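Local coordinates for CheC, inhibitor of MCP methylation / FliN fusion protein (Thermotoga maritima, PDB 4HYN) that probably dephosphorylates the chemotaxis response regulator CheY at the flagellar rotor switch, as a FliY member of the CheC phosphatase family, at residues G68-L81 with S177-M191. Residues are numbered along the deposited sequence; the frame is centred on the assembly and turned at random.
Sequences GLEGLNVLVLDKKL and SKFYQVISADLVKKM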
ATOM      1  N   GLY A  68      -4.183   5.200  17.714  1.00 33.52           N
ATOM      2  CA  GLY A  68      -3.952   3.766  17.654  1.00 31.45           C
ATOM      3  C   GLY A  68      -2.613   3.639  16.966  1.00 29.74           C
ATOM      4  O   GLY A  68      -1.688   3.016  17.484  1.00 29.75           O
ATOM      5  N   LEU A  69      -2.527   4.246  15.786  1.00 26.98           N
ATOM      6  CA  LEU A  69      -1.302   4.290  14.998  1.00 25.96           C
ATOM      7  C   LEU A  69      -1.180   5.709  14.464  1.00 26.53           C
ATOM      8  O   LEU A  69      -2.188   6.367  14.198  1.00 25.86           O
ATOM      9  CB  LEU A  69      -1.334   3.301  13.832  1.00 21.45           C
ATOM     10  CG  LEU A  69      -1.211   1.816  14.171  1.00 21.70           C
ATOM     11  CD1 LEU A  69      -1.173   1.004  12.883  1.00 20.34           C
ATOM     12  CD2 LEU A  69       0.051   1.565  14.999  1.00 20.49           C
ATOM     13  N   GLU A  70       0.051   6.195  14.361  1.00 27.06           N
ATOM     14  CA  GLU A  70       0.305   7.536  13.844  1.00 27.33           C
ATOM     15  C   GLU A  70       1.425   7.475  12.831  1.00 24.87           C
ATOM     16  O   GLU A  70       2.521   7.015  13.126  1.00 24.90           O
ATOM     17  CB  GLU A  70       0.682   8.501  14.973  1.00 31.14           C
ATOM     18  CG  GLU A  70      -0.480   8.880  15.884  1.00 36.84           C
ATOM     19  CD  GLU A  70      -0.049   9.665  17.115  1.00 41.16           C
ATOM     20  OE1 GLU A  70       1.119  10.123  17.162  1.00 43.74           O
ATOM     21  OE2 GLU A  70      -0.882   9.819  18.044  1.00 43.56           O
ATOM     22  N   GLY A  71       1.143   7.930  11.623  1.00 24.35           N
ATOM     23  CA  GLY A  71       2.160   7.909  10.601  1.00 20.98           C
ATOM     24  C   GLY A  71       1.596   7.909   9.203  1.00 20.00           C
ATOM     25  O   GLY A  71       0.378   7.798   8.993  1.00 17.60           O
ATOM     26  N   LEU A  72       2.506   8.037   8.244  1.00 18.02           N
ATOM     27  CA  LEU A  72       2.157   8.065   6.842  1.00 17.61           C
ATOM     28  C   LEU A  72       2.252   6.665   6.235  1.00 16.94           C
ATOM     29  O   LEU A  72       3.190   5.922   6.501  1.00 17.24           O
ATOM     30  CB  LEU A  72       3.078   9.039   6.111  1.00 15.35           C
ATOM     31  CG  LEU A  72       2.695   9.430   4.692  1.00 15.19           C
ATOM     32  CD1 LEU A  72       1.372  10.193   4.683  1.00 11.74           C
ATOM     33  CD2 LEU A  72       3.810  10.275   4.119  1.00 16.77           C
ATOM     34  N   ASN A  73       1.247   6.313   5.446  1.00 18.14           N
ATOM     35  CA  ASN A  73       1.164   5.018   4.786  1.00 18.83           C
ATOM     36  C   ASN A  73       1.068   5.348   3.295  1.00 17.71           C
ATOM     37  O   ASN A  73       0.103   5.968   2.843  1.00 16.51           O
ATOM     38  CB  ASN A  73      -0.085   4.273   5.287  1.00 21.43           C
ATOM     39  CG  ASN A  73      -0.241   2.872   4.690  1.00 24.78           C
ATOM     40  OD1 ASN A  73      -1.226   2.184   4.971  1.00 27.79           O
ATOM     41  ND2 ASN A  73       0.714   2.447   3.874  1.00 24.58           N
ATOM     42  N   VAL A  74       2.078   4.924   2.543  1.00 15.58           N
ATOM     43  CA  VAL A  74       2.155   5.211   1.120  1.00 14.08           C
ATOM     44  C   VAL A  74       2.080   3.999   0.209  1.00 14.85           C
ATOM     45  O   VAL A  74       2.739   2.990   0.449  1.00 14.83           O
ATOM     46  CB  VAL A  74       3.472   5.973   0.804  1.00 12.40           C
ATOM     47  CG1 VAL A  74       3.625   6.202  -0.698  1.00 12.63           C
ATOM     48  CG2 VAL A  74       3.500   7.296   1.551  1.00  9.54           C
ATOM     49  N   LEU A  75       1.270   4.120  -0.841  1.00 14.32           N
ATOM     50  CA  LEU A  75       1.120   3.076  -1.849  1.00 15.13           C
ATOM     51  C   LEU A  75       1.682   3.623  -3.155  1.00 15.55           C
ATOM     52  O   LEU A  75       1.367   4.749  -3.551  1.00 13.73           O
ATOM     53  CB  LEU A  75      -0.348   2.700  -2.052  1.00 16.48           C
ATOM     54  CG  LEU A  75      -1.059   1.853  -0.998  1.00 15.70           C
ATOM     55  CD1 LEU A  75      -2.413   1.428  -1.551  1.00 15.79           C
ATOM     56  CD2 LEU A  75      -0.220   0.625  -0.667  1.00 15.82           C
ATOM     57  N   VAL A  76       2.526   2.834  -3.809  1.00 15.22           N
ATOM     58  CA  VAL A  76       3.141   3.242  -5.067  1.00 14.98           C
ATOM     59  C   VAL A  76       2.689   2.316  -6.188  1.00 16.42           C
ATOM     60  O   VAL A  76       3.020   1.128  -6.206  1.00 17.16           O
ATOM     61  CB  VAL A  76       4.697   3.242  -4.969  1.00 14.37           C
ATOM     62  CG1 VAL A  76       5.320   3.738  -6.276  1.00 11.94           C
ATOM     63  CG2 VAL A  76       5.145   4.117  -3.809  1.00 13.40           C
ATOM     64  N   LEU A  77       1.929   2.878  -7.120  1.00 17.73           N
ATOM     65  CA  LEU A  77       1.395   2.136  -8.256  1.00 19.53           C
ATOM     66  C   LEU A  77       1.901   2.727  -9.573  1.00 20.91           C
ATOM     67  O   LEU A  77       1.951   3.953  -9.740  1.00 19.94           O
ATOM     68  CB  LEU A  77      -0.142   2.181  -8.239  1.00 19.44           C
ATOM     69  CG  LEU A  77      -0.944   1.536  -7.100  1.00 20.99           C
ATOM     70  CD1 LEU A  77      -0.701   2.257  -5.796  1.00 22.16           C
ATOM     71  CD2 LEU A  77      -2.431   1.590  -7.433  1.00 21.91           C
ATOM     72  N   ASP A  78       2.262   1.860 -10.516  1.00 21.88           N
ATOM     73  CA  ASP A  78       2.748   2.337 -11.803  1.00 24.13           C
ATOM     74  C   ASP A  78       1.608   2.673 -12.765  1.00 24.46           C
ATOM     75  O   ASP A  78       0.495   2.140 -12.646  1.00 22.75           O
ATOM     76  CB  ASP A  78       3.769   1.360 -12.419  1.00 26.65           C
ATOM     77  CG  ASP A  78       3.130   0.166 -13.109  1.00 31.43           C
ATOM     78  OD1 ASP A  78       3.699  -0.290 -14.120  1.00 36.35           O
ATOM     79  OD2 ASP A  78       2.085  -0.338 -12.653  1.00 34.81           O
ATOM     80  N   LYS A  79       1.888   3.595 -13.685  1.00 24.88           N
ATOM     81  CA  LYS A  79       0.916   4.046 -14.678  1.00 26.10           C
ATOM     82  C   LYS A  79       0.076   2.940 -15.304  1.00 24.95           C
ATOM     83  O   LYS A  79      -1.135   3.093 -15.450  1.00 25.28           O
ATOM     84  CB  LYS A  79       1.616   4.842 -15.775  1.00 28.58           C
ATOM     85  CG  LYS A  79       1.662   6.353 -15.544  1.00 31.24           C
ATOM     86  CD  LYS A  79       2.515   7.015 -16.624  1.00 34.40           C
ATOM     87  CE  LYS A  79       2.095   8.448 -16.867  1.00 37.35           C
ATOM     88  NZ  LYS A  79       2.119   9.231 -15.613  1.00 37.80           N
ATOM     89  N   LYS A  80       0.708   1.820 -15.641  1.00 24.23           N
ATOM     90  CA  LYS A  80      -0.009   0.709 -16.251  1.00 24.65           C
ATOM     91  C   LYS A  80      -1.036   0.077 -15.337  1.00 23.20           C
ATOM     92  O   LYS A  80      -2.136  -0.233 -15.783  1.00 26.61           O
ATOM     93  CB  LYS A  80       0.951  -0.357 -16.783  1.00 27.16           C
ATOM     94  CG  LYS A  80       1.776   0.136 -17.951  1.00 32.78           C
ATOM     95  CD  LYS A  80       2.325  -1.001 -18.797  1.00 36.49           C
ATOM     96  CE  LYS A  80       2.921  -0.458 -20.098  1.00 40.08           C
ATOM     97  NZ  LYS A  80       1.949   0.422 -20.834  1.00 40.35           N
ATOM     98  N   LEU A  81      -0.689  -0.102 -14.065  1.00 21.58           N
ATOM     99  CA  LEU A  81      -1.611  -0.696 -13.099  1.00 20.20           C
ATOM    100  C   LEU A  81      -2.775   0.263 -12.855  1.00 19.57           C
ATOM    101  O   LEU A  81      -3.936  -0.139 -12.845  1.00 18.44           O
ATOM    102  CB  LEU A  81      -0.897  -1.001 -11.779  1.00 19.30           C
ATOM    103  CG  LEU A  81      -1.763  -1.546 -10.637  1.00 19.49           C
ATOM    104  CD1 LEU A  81      -2.430  -2.852 -11.071  1.00 19.96           C
ATOM    105  CD2 LEU A  81      -0.916  -1.760  -9.382  1.00 18.53           C
ATOM    106  N   SER A 177       0.168  -8.407 -11.611  1.00 25.81           N
ATOM    107  CA  SER A 177       0.658  -7.048 -11.479  1.00 25.62           C
ATOM    108  C   SER A 177       1.150  -6.880 -10.047  1.00 23.99           C
ATOM    109  O   SER A 177       0.921  -7.739  -9.201  1.00 24.66           O
ATOM    110  CB  SER A 177      -0.444  -6.035 -11.802  1.00 26.52           C
ATOM    111  OG  SER A 177      -1.506  -6.112 -10.869  1.00 31.46           O
ATOM    112  N   LYS A 178       1.873  -5.803  -9.785  1.00 22.32           N
ATOM    113  CA  LYS A 178       2.370  -5.560  -8.442  1.00 21.54           C
ATOM    114  C   LYS A 178       2.451  -4.086  -8.103  1.00 18.67           C
ATOM    115  O   LYS A 178       2.462  -3.233  -8.987  1.00 18.00           O
ATOM    116  CB  LYS A 178       3.737  -6.220  -8.232  1.00 22.40           C
ATOM    117  CG  LYS A 178       4.827  -5.759  -9.167  1.00 26.85           C
ATOM    118  CD  LYS A 178       6.165  -6.403  -8.797  1.00 31.34           C
ATOM    119  CE  LYS A 178       7.265  -6.027  -9.787  1.00 33.84           C
ATOM    120  NZ  LYS A 178       7.395  -4.550  -9.954  1.00 33.42           N
ATOM    121  N   PHE A 179       2.409  -3.803  -6.808  1.00 16.20           N
ATOM    122  CA  PHE A 179       2.523  -2.448  -6.293  1.00 14.81           C
ATOM    123  C   PHE A 179       3.262  -2.501  -4.963  1.00 14.47           C
ATOM    124  O   PHE A 179       3.478  -3.576  -4.411  1.00 14.45           O
ATOM    125  CB  PHE A 179       1.160  -1.754  -6.156  1.00 11.05           C
ATOM    126  CG  PHE A 179       0.179  -2.476  -5.282  1.00 10.49           C
ATOM    127  CD1 PHE A 179       0.005  -2.103  -3.949  1.00  9.70           C
ATOM    128  CD2 PHE A 179      -0.619  -3.496  -5.805  1.00  9.76           C
ATOM    129  CE1 PHE A 179      -0.950  -2.731  -3.150  1.00  9.87           C
ATOM    130  CE2 PHE A 179      -1.577  -4.130  -5.011  1.00 10.51           C
ATOM    131  CZ  PHE A 179      -1.745  -3.745  -3.678  1.00  8.60           C
ATOM    132  N   TYR A 180       3.639  -1.337  -4.450  1.00 15.30           N
ATOM    133  CA  TYR A 180       4.391  -1.273  -3.213  1.00 15.32           C
ATOM    134  C   TYR A 180       3.813  -0.356  -2.157  1.00 14.55           C
ATOM    135  O   TYR A 180       3.128   0.628  -2.446  1.00 15.24           O
ATOM    136  CB  TYR A 180       5.849  -0.863  -3.495  1.00 17.42           C
ATOM    137  CG  TYR A 180       6.574  -1.798  -4.439  1.00 18.32           C
ATOM    138  CD1 TYR A 180       7.292  -2.890  -3.954  1.00 19.37           C
ATOM    139  CD2 TYR A 180       6.496  -1.620  -5.821  1.00 17.77           C
ATOM    140  CE1 TYR A 180       7.909  -3.789  -4.822  1.00 20.08           C
ATOM    141  CE2 TYR A 180       7.104  -2.510  -6.697  1.00 19.78           C
ATOM    142  CZ  TYR A 180       7.810  -3.596  -6.193  1.00 21.49           C
ATOM    143  OH  TYR A 180       8.407  -4.489  -7.061  1.00 23.48           O
ATOM    144  N   GLN A 181       4.114  -0.711  -0.919  1.00 12.83           N
ATOM    145  CA  GLN A 181       3.691   0.040   0.236  1.00 13.41           C
ATOM    146  C   GLN A 181       4.951   0.358   1.029  1.00 11.22           C
ATOM    147  O   GLN A 181       5.878  -0.451   1.084  1.00  9.87           O
ATOM    148  CB  GLN A 181       2.734  -0.792   1.100  1.00 16.16           C
ATOM    149  CG  GLN A 181       2.622  -0.295   2.538  1.00 18.18           C
ATOM    150  CD  GLN A 181       1.615  -1.072   3.358  1.00 21.90           C
ATOM    151  OE1 GLN A 181       0.488  -0.623   3.557  1.00 25.51           O
ATOM    152  NE2 GLN A 181       2.022  -2.232   3.859  1.00 23.46           N
ATOM    153  N   VAL A 182       5.020   1.575   1.556  1.00  9.46           N
ATOM    154  CA  VAL A 182       6.150   1.961   2.370  1.00  9.18           C
ATOM    155  C   VAL A 182       5.658   2.659   3.640  1.00 10.45           C
ATOM    156  O   VAL A 182       4.829   3.571   3.596  1.00 10.32           O
ATOM    157  CB  VAL A 182       7.261   2.731   1.562  1.00  8.88           C
ATOM    158  CG1 VAL A 182       6.800   3.043   0.162  1.00  7.22           C
ATOM    159  CG2 VAL A 182       7.750   3.973   2.300  1.00  7.77           C
ATOM    160  N   ILE A 183       6.019   2.059   4.772  1.00 10.88           N
ATOM    161  CA  ILE A 183       5.659   2.564   6.096  1.00 13.38           C
ATOM    162  C   ILE A 183       6.935   2.683   6.903  1.00 14.03           C
ATOM    163  O   ILE A 183       7.911   1.976   6.626  1.00 15.36           O
ATOM    164  CB  ILE A 183       4.689   1.624   6.849  1.00 13.93           C
ATOM    165  CG1 ILE A 183       5.021   0.155   6.554  1.00 15.88           C
ATOM    166  CG2 ILE A 183       3.251   1.977   6.514  1.00 16.22           C
ATOM    167  CD1 ILE A 183       4.194  -0.859   7.358  1.00 17.08           C
ATOM    168  N   SER A 184       6.938   3.572   7.894  1.00 13.47           N
ATOM    169  CA  SER A 184       8.131   3.760   8.712  1.00 14.01           C
ATOM    170  C   SER A 184       8.405   2.554   9.619  1.00 13.94           C
ATOM    171  O   SER A 184       7.490   1.810   9.991  1.00 13.50           O
ATOM    172  CB  SER A 184       8.027   5.043   9.544  1.00 11.08           C
ATOM    173  OG  SER A 184       7.347   4.820  10.767  1.00 12.28           O
ATOM    174  N   ALA A 185       9.674   2.344   9.940  1.00 13.81           N
ATOM    175  CA  ALA A 185      10.039   1.248  10.820  1.00 14.14           C
ATOM    176  C   ALA A 185       9.467   1.570  12.211  1.00 15.96           C
ATOM    177  O   ALA A 185       9.215   0.673  13.024  1.00 15.86           O
ATOM    178  CB  ALA A 185      11.539   1.102  10.868  1.00 11.94           C
ATOM    179  N   ASP A 186       9.253   2.859  12.466  1.00 16.91           N
ATOM    180  CA  ASP A 186       8.680   3.319  13.730  1.00 20.32           C
ATOM    181  C   ASP A 186       7.278   2.744  13.893  1.00 18.90           C
ATOM    182  O   ASP A 186       6.918   2.265  14.963  1.00 17.75           O
ATOM    183  CB  ASP A 186       8.574   4.839  13.740  1.00 25.71           C
ATOM    184  CG  ASP A 186       9.588   5.488  14.636  1.00 31.67           C
ATOM    185  OD1 ASP A 186       9.163   6.315  15.473  1.00 38.56           O
ATOM    186  OD2 ASP A 186      10.799   5.194  14.502  1.00 34.34           O
ATOM    187  N   LEU A 187       6.491   2.839  12.823  1.00 16.93           N
ATOM    188  CA  LEU A 187       5.131   2.327  12.798  1.00 16.88           C
ATOM    189  C   LEU A 187       5.112   0.796  12.927  1.00 15.77           C
ATOM    190  O   LEU A 187       4.247   0.242  13.599  1.00 15.74           O
ATOM    191  CB  LEU A 187       4.460   2.724  11.489  1.00 19.61           C
ATOM    192  CG  LEU A 187       2.935   2.738  11.523  1.00 22.13           C
ATOM    193  CD1 LEU A 187       2.471   4.070  12.104  1.00 22.70           C
ATOM    194  CD2 LEU A 187       2.379   2.548  10.130  1.00 22.87           C
ATOM    195  N   VAL A 188       6.059   0.125  12.269  1.00 14.52           N
ATOM    196  CA  VAL A 188       6.167  -1.333  12.311  1.00 13.82           C
ATOM    197  C   VAL A 188       6.423  -1.819  13.739  1.00 16.52           C
ATOM    198  O   VAL A 188       5.786  -2.776  14.197  1.00 14.28           O
ATOM    199  CB  VAL A 188       7.292  -1.837  11.379  1.00 11.59           C
ATOM    200  CG1 VAL A 188       7.570  -3.322  11.613  1.00 10.30           C
ATOM    201  CG2 VAL A 188       6.904  -1.603   9.941  1.00 10.68           C
ATOM    202  N   LYS A 189       7.339  -1.145  14.438  1.00 17.28           N
ATOM    203  CA  LYS A 189       7.678  -1.483  15.825  1.00 19.22           C
ATOM    204  C   LYS A 189       6.441  -1.297  16.710  1.00 17.98           C
ATOM    205  O   LYS A 189       6.193  -2.073  17.633  1.00 17.06           O
ATOM    206  CB  LYS A 189       8.813  -0.583  16.340  1.00 20.82           C
ATOM    207  CG  LYS A 189       9.376  -1.019  17.686  1.00 28.06           C
ATOM    208  CD  LYS A 189       9.482   0.117  18.708  1.00 31.48           C
ATOM    209  CE  LYS A 189      10.818   0.851  18.611  1.00 36.07           C
ATOM    210  NZ  LYS A 189      10.990   1.880  19.684  1.00 36.41           N
ATOM    211  N   LYS A 190       5.665  -0.264  16.404  1.00 18.27           N
ATOM    212  CA  LYS A 190       4.452   0.048  17.145  1.00 19.16           C
ATOM    213  C   LYS A 190       3.411  -1.057  16.915  1.00 18.25           C
ATOM    214  O   LYS A 190       2.756  -1.501  17.854  1.00 16.73           O
ATOM    215  CB  LYS A 190       3.902   1.404  16.705  1.00 20.06           C
ATOM    216  CG  LYS A 190       3.366   2.271  17.825  1.00 25.49           C
ATOM    217  CD  LYS A 190       2.235   1.592  18.581  1.00 30.28           C
ATOM    218  CE  LYS A 190       2.692   1.170  19.969  1.00 33.94           C
ATOM    219  NZ  LYS A 190       1.787   0.167  20.607  1.00 37.29           N
HETATM  220  N   MSE A 191       3.266  -1.492  15.664  1.00 18.19           N
HETATM  221  CA  MSE A 191       2.332  -2.562  15.326  1.00 19.68           C
HETATM  222  C   MSE A 191       2.773  -3.868  15.987  1.00 18.72           C
HETATM  223  O   MSE A 191       1.945  -4.685  16.358  1.00 18.59           O
HETATM  224  CB  MSE A 191       2.266  -2.773  13.813  1.00 23.20           C
HETATM  225  CG  MSE A 191       1.668  -1.629  13.018  1.00 28.25           C
HETATM  226 SE   MSE A 191       1.821  -1.988  11.111  1.00 37.47          SE
HETATM  227  CE  MSE A 191       0.884  -3.673  11.087  1.00 36.55           C
TER
HETATM  228  O   HOH W   1       4.696   5.317   8.509  1.00 50.48           O
HETATM  229  O   HOH W   2       3.161  -0.722  -9.703  1.00 22.09           O
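L75 CD2 meets the F179 ring at its edge, 4.2 Å from CE1, where two neighbouring antiparallel strands, 71-78 and 177-184, run through the middle of the six-stranded sheet of this CheC-like domain. The same methyl also packs on Q181 CB. From the first turn of helix 79-89, L81 sets CD2 against F179 CB and CD1 against S177, while F167 of strand 161-171 meets the ring of F179. At the other end of the pair, L69 CD1 lies 3.9 Å from M191 CG, the two side chains crossing at about a right angle. V74, V76 and V182 line the reverse face of the sheet. Four backbone bonds join V74 with V182 and V76 with Y180. Beside them, N73, with CG anti to its N (chi1 -178°), carries its amide to Q181, and ND2 donates to OE1 at 3.1 Å, the amide planes 51° apart. A leucine at N73 would probably leave Q181 OE1 without this donor and its amide freer to turn. Where the strands part, water bridges the backbones: one molecule donates to L72 O and accepts from S184 N, and another accepts from D78 N and donates to K178 O at 2.7 Å.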